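Local coordinates for 2L protein (Yaba-like disease virus, PDB 3IT8) that binds host tumour necrosis factor through an MHC class I-like structure and so probably keeps the cytokine from its receptors, at residues T95-G108 / L155-L168. Residues are numbered along the deposited sequence; the frame is centred on the assembly and turned at random.
Sequences TGCYETGLLFGSYG and LGGFEYMGCSLAIL
Thr95 meets the Phe158 ring at its edge, with OG1 in the ring plane, 3.7 Å from CD2. One face of that ring carries Cys163 CB from the next helical turn, and Tyr5 of strand 2-10 stacks on the ring as well. The Tyr107 and Tyr98 rings belong to the other side of the sheet. One face of Tyr107 lies against Gly96 O, and one face of Tyr98 against Gly105 N.

Thr95 OG1 also donates to Tyr107 O, lying in the plane of that carbonyl and using one of its lone pairs. Gly96 N donates to the same oxygen, which thus takes two bonds. Its own bond to that oxygen holds the threonine hydroxyl in place. Leu155 CD1 comes within 3.6 Å of Thr95 OG1.

Cys97 and Ser106 form a non-hydrogen-bonded pair of the hairpin, and both point at the helix. Cys97 SG packs against Cys163 SG. Cys97 SG also lies 3.8 Å from Ile167 CD1. Ser106 OG donates to Glu159 O (2.7 Å), tilted 17° from the carbonyl plane. The helix widens here into a pi-type turn: Cys163 N bonds Phe158 O, not Glu159 O, and the Ser106 hydroxyl takes up the Glu159 carbonyl. Glu159 CG is anti to the backbone N (chi1 -158°), and its extended chain lays the carboxylate alongside the backbone of Tyr107 and Gly108.

Glu99 OE2 lies 4.0 Å from Leu168 CD2, the two side chains crossing at about a right angle. Both Glu99 carboxylate oxygens form salt bridges with basic side chains of another protein's chain.

The contact seats the kinked helix 148-174 on the antiparallel sheet of an MHC-like platform. Its segment 155-168 crosses strand 95-100 at -55°, with the axes 7.5 Å apart. Strand 2-10 flanks the hairpin beside strand 90-100, and strand 115-121 flanks it beside strand 103-112, where Tyr120 touches Leu155 and Glu159.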
# COMPACT_ATOMS: atom_id res chain seq x y z
N THR D 95 -11.19 28.65 -23.38
CA THR D 95 -10.70 27.66 -22.42
C THR D 95 -11.90 27.03 -21.73
O THR D 95 -12.93 27.68 -21.57
CB THR D 95 -9.77 28.33 -21.39
OG1 THR D 95 -9.12 27.32 -20.61
CG2 THR D 95 -10.55 29.26 -20.47
N GLY D 96 -11.77 25.77 -21.33
CA GLY D 96 -12.87 25.07 -20.70
C GLY D 96 -12.63 23.58 -20.65
O GLY D 96 -11.54 23.10 -20.96
N CYS D 97 -13.64 22.81 -20.26
CA CYS D 97 -13.49 21.37 -20.18
C CYS D 97 -14.79 20.64 -20.51
O CYS D 97 -15.82 21.27 -20.75
CB CYS D 97 -13.01 20.94 -18.79
SG CYS D 97 -14.27 21.02 -17.49
N TYR D 98 -14.73 19.31 -20.51
CA TYR D 98 -15.90 18.52 -20.85
C TYR D 98 -15.85 17.11 -20.28
O TYR D 98 -14.78 16.55 -20.04
CB TYR D 98 -16.03 18.42 -22.36
CG TYR D 98 -14.86 17.69 -23.00
CD1 TYR D 98 -14.89 16.31 -23.18
CD2 TYR D 98 -13.72 18.39 -23.38
CE1 TYR D 98 -13.79 15.63 -23.72
CE2 TYR D 98 -12.62 17.73 -23.92
CZ TYR D 98 -12.66 16.35 -24.09
OH TYR D 98 -11.55 15.71 -24.59
N GLU D 99 -17.04 16.56 -20.09
CA GLU D 99 -17.25 15.21 -19.62
C GLU D 99 -18.37 14.71 -20.53
O GLU D 99 -19.54 14.73 -20.16
CB GLU D 99 -17.70 15.20 -18.17
CG GLU D 99 -16.68 14.59 -17.25
CD GLU D 99 -17.18 14.41 -15.82
OE1 GLU D 99 -18.23 13.75 -15.64
OE2 GLU D 99 -16.52 14.91 -14.88
N THR D 100 -17.99 14.31 -21.74
CA THR D 100 -18.91 13.80 -22.76
C THR D 100 -18.92 12.27 -22.68
O THR D 100 -18.07 11.61 -23.27
CB THR D 100 -18.43 14.21 -24.16
OG1 THR D 100 -18.24 15.63 -24.19
CG2 THR D 100 -19.45 13.82 -25.22
N GLY D 101 -19.88 11.71 -21.95
CA GLY D 101 -19.91 10.26 -21.81
C GLY D 101 -18.64 9.82 -21.08
O GLY D 101 -18.30 10.37 -20.03
N LEU D 102 -17.95 8.84 -21.64
CA LEU D 102 -16.72 8.35 -21.03
C LEU D 102 -15.55 9.30 -21.27
O LEU D 102 -14.64 9.36 -20.45
CB LEU D 102 -16.33 6.99 -21.61
CG LEU D 102 -17.17 5.77 -21.26
CD1 LEU D 102 -16.46 4.54 -21.81
CD2 LEU D 102 -17.35 5.66 -19.75
N LEU D 103 -15.59 10.02 -22.38
CA LEU D 103 -14.52 10.95 -22.71
C LEU D 103 -14.50 12.17 -21.79
O LEU D 103 -15.54 12.60 -21.28
CB LEU D 103 -14.65 11.42 -24.16
CG LEU D 103 -14.78 10.31 -25.20
CD1 LEU D 103 -14.80 10.95 -26.60
CD2 LEU D 103 -13.64 9.32 -25.08
N PHE D 104 -13.31 12.72 -21.57
CA PHE D 104 -13.18 13.90 -20.73
C PHE D 104 -11.85 14.58 -21.01
O PHE D 104 -10.86 13.91 -21.28
CB PHE D 104 -13.30 13.52 -19.26
CG PHE D 104 -12.19 12.64 -18.75
CD1 PHE D 104 -11.09 13.18 -18.11
CD2 PHE D 104 -12.24 11.25 -18.91
CE1 PHE D 104 -10.07 12.36 -17.63
CE2 PHE D 104 -11.21 10.43 -18.43
CZ PHE D 104 -10.14 10.99 -17.79
N GLY D 105 -11.83 15.90 -20.95
CA GLY D 105 -10.60 16.64 -21.19
C GLY D 105 -10.77 18.13 -20.97
O GLY D 105 -11.85 18.59 -20.61
N SER D 106 -9.70 18.89 -21.19
CA SER D 106 -9.76 20.34 -21.03
C SER D 106 -8.99 21.01 -22.16
O SER D 106 -8.18 20.36 -22.82
CB SER D 106 -9.17 20.75 -19.68
OG SER D 106 -7.78 20.52 -19.65
N TYR D 107 -9.21 22.30 -22.37
CA TYR D 107 -8.52 22.98 -23.45
C TYR D 107 -8.31 24.43 -23.11
O TYR D 107 -8.93 24.97 -22.19
CB TYR D 107 -9.34 22.87 -24.74
CG TYR D 107 -10.78 23.30 -24.55
CD1 TYR D 107 -11.13 24.65 -24.58
CD2 TYR D 107 -11.77 22.37 -24.25
CE1 TYR D 107 -12.43 25.05 -24.31
CE2 TYR D 107 -13.07 22.77 -23.97
CZ TYR D 107 -13.38 24.11 -24.00
OH TYR D 107 -14.65 24.50 -23.70
N GLY D 108 -7.42 25.07 -23.85
CA GLY D 108 -7.13 26.47 -23.66
C GLY D 108 -6.34 26.90 -24.87
O GLY D 108 -5.18 26.52 -25.01
N LEU D 155 -4.40 30.60 -16.87
CA LEU D 155 -4.80 29.74 -17.97
C LEU D 155 -4.32 28.31 -17.76
O LEU D 155 -5.10 27.36 -17.83
CB LEU D 155 -4.27 30.28 -19.30
CG LEU D 155 -4.48 29.36 -20.50
CD1 LEU D 155 -5.96 29.11 -20.74
CD2 LEU D 155 -3.84 29.99 -21.73
N GLY D 156 -3.04 28.16 -17.50
CA GLY D 156 -2.51 26.83 -17.28
C GLY D 156 -3.18 26.13 -16.11
O GLY D 156 -3.56 24.96 -16.22
N GLY D 157 -3.33 26.83 -14.99
CA GLY D 157 -3.95 26.22 -13.84
C GLY D 157 -5.36 25.73 -14.08
O GLY D 157 -5.71 24.59 -13.73
N PHE D 158 -6.18 26.59 -14.69
CA PHE D 158 -7.57 26.28 -14.98
C PHE D 158 -7.63 25.04 -15.86
O PHE D 158 -8.44 24.13 -15.62
CB PHE D 158 -8.21 27.45 -15.69
CG PHE D 158 -9.70 27.35 -15.81
CD1 PHE D 158 -10.50 27.30 -14.67
CD2 PHE D 158 -10.32 27.32 -17.06
CE1 PHE D 158 -11.89 27.23 -14.77
CE2 PHE D 158 -11.70 27.26 -17.17
CZ PHE D 158 -12.49 27.21 -16.03
N GLU D 159 -6.77 25.02 -16.87
CA GLU D 159 -6.74 23.92 -17.82
C GLU D 159 -6.17 22.66 -17.19
O GLU D 159 -6.59 21.55 -17.51
CB GLU D 159 -5.91 24.30 -19.04
CG GLU D 159 -6.24 23.47 -20.26
CD GLU D 159 -5.32 23.74 -21.42
OE1 GLU D 159 -4.95 24.92 -21.65
OE2 GLU D 159 -4.96 22.78 -22.12
N TYR D 160 -5.24 22.81 -16.27
CA TYR D 160 -4.64 21.66 -15.64
C TYR D 160 -5.58 20.92 -14.69
O TYR D 160 -5.53 19.70 -14.59
CB TYR D 160 -3.40 22.06 -14.87
CG TYR D 160 -2.70 20.87 -14.26
CD1 TYR D 160 -1.96 19.99 -15.05
CD2 TYR D 160 -2.79 20.59 -12.89
CE1 TYR D 160 -1.33 18.87 -14.51
CE2 TYR D 160 -2.17 19.47 -12.33
CZ TYR D 160 -1.44 18.61 -13.16
OH TYR D 160 -0.86 17.47 -12.63
N MET D 161 -6.43 21.65 -13.98
CA MET D 161 -7.31 20.99 -13.04
C MET D 161 -8.48 21.84 -12.58
O MET D 161 -9.58 21.33 -12.34
CB MET D 161 -6.51 20.54 -11.82
CG MET D 161 -7.32 19.78 -10.82
SD MET D 161 -6.35 19.34 -9.36
CE MET D 161 -5.07 18.43 -10.10
N GLY D 162 -8.25 23.14 -12.46
CA GLY D 162 -9.29 24.05 -12.01
C GLY D 162 -10.64 23.84 -12.66
O GLY D 162 -11.66 23.68 -11.98
N CYS D 163 -10.66 23.85 -13.98
CA CYS D 163 -11.90 23.68 -14.70
C CYS D 163 -12.59 22.36 -14.39
O CYS D 163 -13.77 22.35 -14.05
CB CYS D 163 -11.64 23.79 -16.20
SG CYS D 163 -13.14 24.04 -17.14
N SER D 164 -11.87 21.24 -14.50
CA SER D 164 -12.48 19.94 -14.23
C SER D 164 -13.11 19.86 -12.84
O SER D 164 -14.04 19.10 -12.62
CB SER D 164 -11.46 18.83 -14.36
OG SER D 164 -10.50 18.95 -13.34
N LEU D 165 -12.59 20.64 -11.89
CA LEU D 165 -13.16 20.65 -10.56
C LEU D 165 -14.40 21.55 -10.53
O LEU D 165 -15.44 21.20 -9.97
CB LEU D 165 -12.13 21.16 -9.55
CG LEU D 165 -10.96 20.22 -9.27
CD1 LEU D 165 -9.94 20.91 -8.38
CD2 LEU D 165 -11.47 18.96 -8.59
N ALA D 166 -14.28 22.72 -11.14
CA ALA D 166 -15.37 23.67 -11.17
C ALA D 166 -16.61 23.12 -11.87
O ALA D 166 -17.72 23.24 -11.34
CB ALA D 166 -14.91 24.95 -11.85
N ILE D 167 -16.43 22.51 -13.03
CA ILE D 167 -17.57 21.98 -13.79
C ILE D 167 -18.52 21.18 -12.92
O ILE D 167 -19.72 21.17 -13.16
CB ILE D 167 -17.12 21.11 -14.99
CG1 ILE D 167 -18.31 20.86 -15.91
CG2 ILE D 167 -16.59 19.78 -14.51
CD1 ILE D 167 -17.94 20.20 -17.21
N LEU D 168 -17.99 20.52 -11.90
CA LEU D 168 -18.81 19.71 -11.01
C LEU D 168 -19.71 20.57 -10.11
O LEU D 168 -20.81 20.15 -9.74
CB LEU D 168 -17.94 18.77 -10.17
CG LEU D 168 -17.16 17.70 -10.96
CD1 LEU D 168 -16.38 16.84 -10.01
CD2 LEU D 168 -18.11 16.83 -11.78